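Local coordinates for protein phenazine-1-carboxylate N-methyltransferase (Pseudomonas aeruginosa, PDB 2IP2) that transfers a methyl group from S-adenosyl-L-methionine to phenazine-1-carboxylate, giving 5-methylphenazine-1-carboxylate on the pathway to the virulence pigment pyocyanin, at residues K21-A34 against R60-Q72. Sequence-based numbering, arbitrary orientation.
Sequences KSRCVYVATRLGLA and RLMRLLVAFEIFQ
Helix 21-30 meets helix 60-67 at a crossing angle of -115°, with the axes 10.6 Å apart and C24 facing L61; no hydrogen bond joins the two segments, and the interface is almost wholly apolar. At one end K21 lies across the ring of F68. Its chain, bent about the CG-CD bond (chi3 59°), sets CE over the ring centre, 3.6 Å from the centroid, as a CH-pi contact, while NZ sits off-centre at 4.0 Å from that centroid in a cation-pi pairing. Deeper in, C24 rests CB against L61 CD1 (4.0 Å); L64, in one of its two conformers, places CD1 by C24 SG. The other methyl of L61, CD2, touches both V27 CG1 and L33 CD1, 4.0 Å from each, so L61 meets both helix 21-30 and the start of helix 33-38. L65 also splits its branches, CD1 on A28 CB (3.7 Å) and CD2 on V25 CG2. That same V25 methyl is packed tightly on I70 CD1, at 3.5 Å. At the far end the F71 ring turns its edge to A34 CA (3.7 Å from CE1) and to A28 CB. A Schellman motif at G32 redirects the chain so that L33 can also reach M62 SD; another, with E69 as its positive-phi residue, ends helix 60-67 and brings I70 and F71 back against helix 21-30 and the start of helix 33-38. The contact lies within the N-terminal dimerisation domain, which is related to helix-turn-helix folds: strand 71-72 pairs with strand 78-81, helix 83-86 packs on I70 and F71, and P282 of the second subunit packs against F68.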
loop_
_atom_site.group_PDB
_atom_site.type_symbol
_atom_site.label_atom_id
_atom_site.label_comp_id
_atom_site.label_asym_id
_atom_site.label_seq_id
_atom_site.Cartn_x
_atom_site.Cartn_y
_atom_site.Cartn_z
ATOM N N LYS A 21 2.838 4.185 2.021
ATOM C CA LYS A 21 4.077 4.129 1.274
ATOM C C LYS A 21 3.797 4.428 -0.206
ATOM O O LYS A 21 4.595 5.115 -0.839
ATOM C CB LYS A 21 4.770 2.755 1.392
ATOM C CG LYS A 21 5.227 2.463 2.824
ATOM C CD LYS A 21 5.500 0.918 3.150
ATOM C CE LYS A 21 6.585 0.424 2.186
ATOM N NZ LYS A 21 6.736 -1.055 2.339
ATOM N N SER A 22 2.747 3.830 -0.775
ATOM C CA SER A 22 2.408 4.138 -2.199
ATOM C C SER A 22 2.232 5.638 -2.356
ATOM O O SER A 22 2.742 6.243 -3.315
ATOM C CB SER A 22 1.142 3.417 -2.666
ATOM O OG SER A 22 1.119 2.052 -2.256
ATOM N N ARG A 23 1.552 6.262 -1.382
ATOM C CA ARG A 23 1.285 7.726 -1.474
ATOM C C ARG A 23 2.604 8.478 -1.373
ATOM O O ARG A 23 2.793 9.425 -2.110
ATOM C CB ARG A 23 0.275 8.219 -0.422
ATOM C CG ARG A 23 -1.128 7.552 -0.469
ATOM C CD ARG A 23 -1.683 7.605 -1.922
ATOM N NE ARG A 23 -2.175 8.977 -2.259
ATOM C CZ ARG A 23 -2.452 9.382 -3.486
ATOM N NH1 ARG A 23 -2.277 8.564 -4.496
ATOM N NH2 ARG A 23 -2.933 10.588 -3.713
ATOM N N CYS A 24 3.504 8.071 -0.468
ATOM C CA CYS A 24 4.831 8.710 -0.358
ATOM C C CYS A 24 5.650 8.613 -1.656
ATOM O O CYS A 24 6.258 9.598 -2.079
ATOM C CB CYS A 24 5.591 8.131 0.818
ATOM S SG CYS A 24 4.947 8.690 2.391
ATOM N N VAL A 25 5.625 7.473 -2.355
ATOM C CA VAL A 25 6.374 7.384 -3.638
ATOM C C VAL A 25 5.680 8.245 -4.689
ATOM O O VAL A 25 6.341 8.924 -5.503
ATOM C CB VAL A 25 6.483 5.839 -4.067
ATOM C CG1 VAL A 25 6.971 5.707 -5.535
ATOM C CG2 VAL A 25 7.401 5.155 -3.110
ATOM N N TYR A 26 4.344 8.264 -4.645
ATOM C CA TYR A 26 3.602 9.111 -5.610
ATOM C C TYR A 26 4.021 10.595 -5.424
ATOM O O TYR A 26 4.337 11.307 -6.383
ATOM C CB TYR A 26 2.070 8.870 -5.450
ATOM C CG TYR A 26 1.250 9.920 -6.205
ATOM C CD1 TYR A 26 1.226 9.950 -7.621
ATOM C CD2 TYR A 26 0.643 10.972 -5.500
ATOM C CE1 TYR A 26 0.475 10.964 -8.298
ATOM C CE2 TYR A 26 -0.065 11.966 -6.156
ATOM C CZ TYR A 26 -0.135 11.963 -7.544
ATOM O OH TYR A 26 -0.843 12.993 -8.122
ATOM N N VAL A 27 4.069 11.021 -4.173
ATOM C CA VAL A 27 4.487 12.342 -3.875
ATOM C C VAL A 27 5.895 12.649 -4.340
ATOM O O VAL A 27 6.134 13.685 -4.973
ATOM C CB VAL A 27 4.314 12.640 -2.364
ATOM C CG1 VAL A 27 5.000 13.990 -2.020
ATOM C CG2 VAL A 27 2.801 12.669 -1.936
ATOM N N ALA A 28 6.852 11.797 -4.019
ATOM C CA ALA A 28 8.241 12.020 -4.485
ATOM C C ALA A 28 8.268 12.164 -6.024
ATOM O O ALA A 28 9.044 12.974 -6.572
ATOM C CB ALA A 28 9.147 10.816 -4.059
ATOM N N THR A 29 7.428 11.360 -6.693
ATOM C CA THR A 29 7.322 11.385 -8.167
ATOM C C THR A 29 6.703 12.695 -8.694
ATOM O O THR A 29 7.305 13.353 -9.549
ATOM C CB THR A 29 6.636 10.093 -8.721
ATOM O OG1 THR A 29 7.360 8.982 -8.211
ATOM C CG2 THR A 29 6.698 10.064 -10.332
ATOM N N ARG A 30 5.529 13.066 -8.226
ATOM C CA ARG A 30 4.878 14.333 -8.583
ATOM C C ARG A 30 5.834 15.501 -8.350
ATOM O O ARG A 30 5.890 16.406 -9.164
ATOM C CB ARG A 30 3.721 14.640 -7.633
ATOM C CG ARG A 30 2.351 14.168 -7.920
ATOM C CD ARG A 30 1.508 15.174 -8.750
ATOM N NE ARG A 30 1.121 16.442 -8.087
ATOM C CZ ARG A 30 0.008 16.662 -7.380
ATOM N NH1 ARG A 30 -0.879 15.692 -7.116
ATOM N NH2 ARG A 30 -0.210 17.882 -6.900
ATOM N N LEU A 31 6.565 15.486 -7.236
ATOM C CA LEU A 31 7.493 16.592 -6.928
ATOM C C LEU A 31 8.811 16.578 -7.736
ATOM O O LEU A 31 9.570 17.576 -7.685
ATOM C CB LEU A 31 7.817 16.602 -5.446
ATOM C CG LEU A 31 6.619 16.947 -4.545
ATOM C CD1 LEU A 31 7.171 17.028 -3.151
ATOM C CD2 LEU A 31 5.839 18.241 -4.967
ATOM N N GLY A 32 9.071 15.483 -8.437
ATOM C CA GLY A 32 10.303 15.312 -9.243
ATOM C C GLY A 32 11.571 15.267 -8.389
ATOM O O GLY A 32 12.651 15.617 -8.844
ATOM N N LEU A 33 11.456 14.754 -7.170
ATOM C CA LEU A 33 12.622 14.628 -6.255
ATOM C C LEU A 33 13.811 13.847 -6.845
ATOM O O LEU A 33 14.963 14.216 -6.670
ATOM C CB LEU A 33 12.209 13.989 -4.920
ATOM C CG LEU A 33 11.166 14.735 -4.106
ATOM C CD1 LEU A 33 11.007 14.024 -2.726
ATOM C CD2 LEU A 33 11.514 16.226 -3.946
ATOM N N ALA A 34 13.521 12.771 -7.540
ATOM C CA ALA A 34 14.573 12.013 -8.158
ATOM C C ALA A 34 15.359 12.803 -9.220
ATOM O O ALA A 34 16.585 12.654 -9.292
ATOM C CB ALA A 34 13.992 10.742 -8.778
ATOM N N ARG A 60 11.380 14.664 6.677
ATOM C CA ARG A 60 10.610 13.509 7.146
ATOM C C ARG A 60 10.199 12.582 6.003
ATOM O O ARG A 60 10.175 11.325 6.130
ATOM C CB ARG A 60 9.406 13.995 7.916
ATOM C CG ARG A 60 9.842 14.676 9.260
ATOM C CD ARG A 60 8.754 15.540 9.801
ATOM N NE ARG A 60 7.722 14.705 10.440
ATOM C CZ ARG A 60 6.665 15.162 11.092
ATOM N NH1 ARG A 60 6.370 16.469 11.119
ATOM N NH2 ARG A 60 5.842 14.291 11.687
ATOM N N LEU A 61 9.835 13.195 4.884
ATOM C CA LEU A 61 9.553 12.391 3.695
ATOM C C LEU A 61 10.789 11.600 3.274
ATOM O O LEU A 61 10.713 10.407 2.978
ATOM C CB LEU A 61 9.007 13.286 2.542
ATOM C CG LEU A 61 8.746 12.581 1.167
ATOM C CD1 LEU A 61 7.661 11.531 1.311
ATOM C CD2 LEU A 61 8.282 13.707 0.213
ATOM N N MET A 62 11.941 12.293 3.165
ATOM C CA MET A 62 13.149 11.646 2.649
ATOM C C MET A 62 13.635 10.552 3.635
ATOM O O MET A 62 14.085 9.519 3.174
ATOM C CB MET A 62 14.268 12.677 2.382
ATOM C CG MET A 62 13.984 13.671 1.198
ATOM S SD MET A 62 13.874 12.769 -0.360
ATOM C CE MET A 62 15.456 11.901 -0.456
ATOM N N ARG A 63 13.569 10.806 4.952
ATOM C CA ARG A 63 13.897 9.815 5.970
ATOM C C ARG A 63 13.124 8.498 5.727
ATOM O O ARG A 63 13.707 7.396 5.757
ATOM C CB ARG A 63 13.490 10.356 7.342
ATOM C CG ARG A 63 13.978 9.583 8.479
ATOM C CD ARG A 63 14.062 10.565 9.675
ATOM N NE ARG A 63 12.748 11.022 10.122
ATOM C CZ ARG A 63 12.575 11.567 11.308
ATOM N NH1 ARG A 63 13.649 11.716 12.096
ATOM N NH2 ARG A 63 11.372 11.923 11.728
ATOM N N LEU A 64 11.822 8.643 5.480
ATOM C CA LEU A 64 10.953 7.519 5.157
ATOM C C LEU A 64 11.399 6.785 3.879
ATOM O O LEU A 64 11.546 5.555 3.862
ATOM C CB LEU A 64 9.509 8.045 4.997
ATOM C CG LEU A 64 8.421 6.999 4.783
ATOM C CD1 LEU A 64 7.099 7.578 5.246
ATOM C CD2 LEU A 64 8.353 6.569 3.299
ATOM N N LEU A 65 11.601 7.530 2.786
ATOM C CA LEU A 65 11.896 6.892 1.501
ATOM C C LEU A 65 13.258 6.198 1.572
ATOM O O LEU A 65 13.415 5.108 1.009
ATOM C CB LEU A 65 11.903 7.918 0.379
ATOM C CG LEU A 65 10.464 8.400 0.107
ATOM C CD1 LEU A 65 10.436 9.619 -0.830
ATOM C CD2 LEU A 65 9.515 7.261 -0.420
ATOM N N VAL A 66 14.229 6.846 2.205
ATOM C CA VAL A 66 15.617 6.244 2.375
ATOM C C VAL A 66 15.534 4.960 3.221
ATOM O O VAL A 66 16.213 3.944 2.918
ATOM C CB VAL A 66 16.654 7.239 3.004
ATOM C CG1 VAL A 66 18.018 6.551 3.342
ATOM C CG2 VAL A 66 16.904 8.485 2.095
ATOM N N ALA A 67 14.714 4.994 4.273
ATOM C CA ALA A 67 14.583 3.810 5.165
ATOM C C ALA A 67 14.022 2.615 4.387
ATOM O O ALA A 67 14.364 1.455 4.663
ATOM C CB ALA A 67 13.718 4.120 6.446
ATOM N N PHE A 68 13.223 2.884 3.352
ATOM C CA PHE A 68 12.718 1.849 2.485
ATOM C C PHE A 68 13.573 1.716 1.206
ATOM O O PHE A 68 13.144 1.157 0.183
ATOM C CB PHE A 68 11.202 2.100 2.192
ATOM C CG PHE A 68 10.265 1.664 3.321
ATOM C CD1 PHE A 68 10.047 0.287 3.575
ATOM C CD2 PHE A 68 9.540 2.604 4.064
ATOM C CE1 PHE A 68 9.181 -0.130 4.580
ATOM C CE2 PHE A 68 8.654 2.195 5.065
ATOM C CZ PHE A 68 8.479 0.823 5.344
ATOM N N GLU A 69 14.809 2.221 1.246
ATOM C CA GLU A 69 15.763 1.992 0.134
ATOM C C GLU A 69 15.315 2.527 -1.203
ATOM O O GLU A 69 15.731 2.050 -2.258
ATOM C CB GLU A 69 16.156 0.494 0.034
ATOM C CG GLU A 69 16.894 0.070 1.307
ATOM C CD GLU A 69 17.334 -1.397 1.280
ATOM O OE1 GLU A 69 17.305 -2.009 0.172
ATOM O OE2 GLU A 69 17.670 -1.898 2.373
ATOM N N ILE A 70 14.487 3.556 -1.159
ATOM C CA ILE A 70 14.079 4.241 -2.373
ATOM C C ILE A 70 15.071 5.311 -2.754
ATOM O O ILE A 70 15.566 5.297 -3.888
ATOM C CB ILE A 70 12.617 4.707 -2.294
ATOM C CG1 ILE A 70 11.756 3.425 -2.418
ATOM C CG2 ILE A 70 12.301 5.721 -3.429
ATOM C CD1 ILE A 70 10.320 3.536 -2.085
ATOM N N PHE A 71 15.384 6.239 -1.867
ATOM C CA PHE A 71 16.608 7.055 -2.089
ATOM C C PHE A 71 17.725 6.585 -1.110
ATOM O O PHE A 71 17.487 5.702 -0.284
ATOM C CB PHE A 71 16.323 8.549 -1.834
ATOM C CG PHE A 71 15.365 9.163 -2.834
ATOM C CD1 PHE A 71 15.804 9.529 -4.097
ATOM C CD2 PHE A 71 14.000 9.353 -2.530
ATOM C CE1 PHE A 71 14.969 10.072 -5.037
ATOM C CE2 PHE A 71 13.110 9.935 -3.526
ATOM C CZ PHE A 71 13.612 10.263 -4.792
ATOM N N GLN A 72 18.906 7.216 -1.171
ATOM C CA GLN A 72 19.966 6.949 -0.188
ATOM C C GLN A 72 20.676 8.224 0.228
ATOM O O GLN A 72 20.441 9.286 -0.353
ATOM C CB GLN A 72 21.005 5.921 -0.710
ATOM C CG GLN A 72 21.900 6.401 -1.895
ATOM C CD GLN A 72 22.826 5.296 -2.447
ATOM O OE1 GLN A 72 22.842 5.031 -3.643
ATOM N NE2 GLN A 72 23.608 4.682 -1.577
#